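Local coordinates for protein AT27789p (Drosophila melanogaster, PDB 5UZN) that probably binds RNA, including mRNA, through this quasi-RNA recognition motif (qRRM), the third such domain of Glorund, a Drosophila hnRNP F/H homologue, at residues Tyr11-Arg16 with Val65-His70. Residues are numbered along the deposited sequence; the frame is centred on the assembly and turned at random.
Sequences YTIHMR and VAMKRH
The flat groups lie apart from the place where Ile13 meets Ala66 and Met67. The His14 ring takes Arg16 NH1 in plane at its edge, a weak bond to His14 NE2 of 3.3 Å, while the His70 ring has Met67 C at its edge and sends a weak NE2 bond to Met67 O; the ring of Phe30 meets that of His70 at about 20°. Val65 CG1 sits 3.7 Å above one face of the Arg69 guanidinium, toward its rim. The contact itself is apolar. Ile13 CD1 reaches Ala66 CB at 3.6 Å, sent that way by an extended chi2 of -176°. Here the first strand of the beta-alpha-beta-beta-alpha-beta qRRM fold packs on its second helix, 60-68, with CB of Ile13 facing the helix and that of His14 pointing away; His14 ND1 is hydrogen-bonded to Asp54 OD1. Met67, bent at chi2 and chi3, runs past Ile13 in the opposite sense, laying SD alongside the branched side chain: 3.7 Å to Ile13 CD1 and 3.8 Å to Ile13 CG2. Cutting Ile13 back to an alanine removes CG1, CG2 and CD1, and would probably open a gap beside Ala66 CB and leave Met67 SD without its flank. Phe57 touches both Ile13 and Ala66, and Phe31 of helix 24-31 touches Ala66.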
loop_
_atom_site.group_PDB
_atom_site.type_symbol
_atom_site.label_atom_id
_atom_site.label_comp_id
_atom_site.label_asym_id
_atom_site.label_seq_id
_atom_site.Cartn_x
_atom_site.Cartn_y
_atom_site.Cartn_z
ATOM N N TYR A 11 -3.294 -10.493 -3.722
ATOM C CA TYR A 11 -1.835 -10.469 -3.663
ATOM C C TYR A 11 -1.390 -9.185 -2.974
ATOM O O TYR A 11 -1.716 -8.080 -3.428
ATOM C CB TYR A 11 -1.239 -10.578 -5.061
ATOM C CG TYR A 11 -1.694 -11.830 -5.772
ATOM C CD1 TYR A 11 -2.914 -11.872 -6.450
ATOM C CD2 TYR A 11 -0.909 -12.975 -5.758
ATOM C CE1 TYR A 11 -3.336 -13.020 -7.092
ATOM C CE2 TYR A 11 -1.325 -14.141 -6.404
ATOM C CZ TYR A 11 -2.541 -14.152 -7.069
ATOM O OH TYR A 11 -2.966 -15.296 -7.709
ATOM N N THR A 12 -0.628 -9.331 -1.898
ATOM C CA THR A 12 -0.494 -8.289 -0.889
ATOM C C THR A 12 0.875 -7.623 -0.919
ATOM O O THR A 12 1.911 -8.303 -0.955
ATOM C CB THR A 12 -0.746 -8.887 0.485
ATOM O OG1 THR A 12 -2.028 -9.498 0.455
ATOM C CG2 THR A 12 -0.712 -7.808 1.553
ATOM N N ILE A 13 0.869 -6.294 -0.862
ATOM C CA ILE A 13 2.070 -5.485 -0.681
ATOM C C ILE A 13 1.931 -4.767 0.652
ATOM O O ILE A 13 1.012 -3.954 0.829
ATOM C CB ILE A 13 2.252 -4.479 -1.817
ATOM C CG1 ILE A 13 2.464 -5.187 -3.155
ATOM C CG2 ILE A 13 3.426 -3.555 -1.524
ATOM C CD1 ILE A 13 2.731 -4.184 -4.269
ATOM N N HIS A 14 2.814 -5.093 1.595
ATOM C CA HIS A 14 2.853 -4.440 2.891
ATOM C C HIS A 14 3.741 -3.216 2.769
ATOM O O HIS A 14 4.755 -3.246 2.074
ATOM C CB HIS A 14 3.376 -5.398 3.975
ATOM C CG HIS A 14 3.423 -4.781 5.336
ATOM N ND1 HIS A 14 2.292 -4.328 5.984
ATOM C CD2 HIS A 14 4.469 -4.497 6.155
ATOM C CE1 HIS A 14 2.638 -3.801 7.151
ATOM N NE2 HIS A 14 3.950 -3.889 7.277
ATOM N N MET A 15 3.321 -2.114 3.389
ATOM C CA MET A 15 3.964 -0.822 3.190
ATOM C C MET A 15 4.402 -0.271 4.534
ATOM O O MET A 15 3.637 -0.301 5.490
ATOM C CB MET A 15 3.020 0.175 2.484
ATOM C CG MET A 15 2.294 -0.379 1.265
ATOM S SD MET A 15 0.988 0.688 0.633
ATOM C CE MET A 15 1.993 1.983 -0.113
ATOM N N ARG A 16 5.630 0.221 4.619
ATOM C CA ARG A 16 6.082 0.912 5.814
ATOM C C ARG A 16 6.552 2.324 5.484
ATOM O O ARG A 16 6.924 2.624 4.344
ATOM C CB ARG A 16 7.199 0.131 6.511
ATOM C CG ARG A 16 6.749 -1.252 6.954
ATOM C CD ARG A 16 7.855 -2.004 7.661
ATOM N NE ARG A 16 7.923 -1.664 9.069
ATOM C CZ ARG A 16 7.096 -2.180 9.972
ATOM N NH1 ARG A 16 6.153 -3.049 9.586
ATOM N NH2 ARG A 16 7.223 -1.851 11.250
ATOM N N VAL A 65 4.001 -5.533 -10.833
ATOM C CA VAL A 65 4.175 -4.203 -11.413
ATOM C C VAL A 65 4.200 -3.154 -10.302
ATOM O O VAL A 65 5.094 -2.300 -10.254
ATOM C CB VAL A 65 3.074 -3.911 -12.454
ATOM C CG1 VAL A 65 3.028 -2.429 -12.789
ATOM C CG2 VAL A 65 3.305 -4.729 -13.716
ATOM N N ALA A 66 3.261 -3.245 -9.351
ATOM C CA ALA A 66 3.209 -2.258 -8.271
ATOM C C ALA A 66 4.475 -2.246 -7.419
ATOM O O ALA A 66 4.882 -1.184 -6.931
ATOM C CB ALA A 66 1.988 -2.502 -7.388
ATOM N N MET A 67 5.131 -3.396 -7.238
ATOM C CA MET A 67 6.381 -3.407 -6.482
ATOM C C MET A 67 7.469 -2.560 -7.131
ATOM O O MET A 67 8.338 -2.035 -6.426
ATOM C CB MET A 67 6.877 -4.845 -6.288
ATOM C CG MET A 67 6.094 -5.654 -5.232
ATOM S SD MET A 67 6.239 -5.065 -3.522
ATOM C CE MET A 67 7.939 -5.497 -3.168
ATOM N N LYS A 68 7.453 -2.430 -8.460
ATOM C CA LYS A 68 8.459 -1.665 -9.201
ATOM C C LYS A 68 7.988 -0.248 -9.488
ATOM O O LYS A 68 8.662 0.731 -9.144
ATOM C CB LYS A 68 8.780 -2.319 -10.555
ATOM C CG LYS A 68 8.559 -3.795 -10.652
ATOM C CD LYS A 68 9.653 -4.571 -9.956
ATOM C CE LYS A 68 9.491 -6.059 -10.234
ATOM N NZ LYS A 68 8.559 -6.699 -9.258
ATOM N N ARG A 69 6.827 -0.135 -10.127
ATOM C CA ARG A 69 6.377 1.090 -10.776
ATOM C C ARG A 69 5.389 1.802 -9.861
ATOM O O ARG A 69 4.214 1.436 -9.783
ATOM C CB ARG A 69 5.777 0.760 -12.134
ATOM C CG ARG A 69 6.823 0.253 -13.118
ATOM C CD ARG A 69 6.202 -0.521 -14.266
ATOM N NE ARG A 69 4.988 0.114 -14.767
ATOM C CZ ARG A 69 4.307 -0.327 -15.820
ATOM N NH1 ARG A 69 3.205 0.304 -16.213
ATOM N NH2 ARG A 69 4.729 -1.403 -16.475
ATOM N N HIS A 70 5.883 2.838 -9.192
ATOM C CA HIS A 70 5.151 3.584 -8.181
ATOM C C HIS A 70 5.856 4.925 -8.010
ATOM O O HIS A 70 6.975 5.125 -8.494
ATOM C CB HIS A 70 5.094 2.798 -6.868
ATOM C CG HIS A 70 6.434 2.308 -6.394
ATOM N ND1 HIS A 70 7.305 3.107 -5.687
ATOM C CD2 HIS A 70 7.037 1.098 -6.500
ATOM C CE1 HIS A 70 8.393 2.418 -5.391
ATOM N NE2 HIS A 70 8.254 1.194 -5.867
#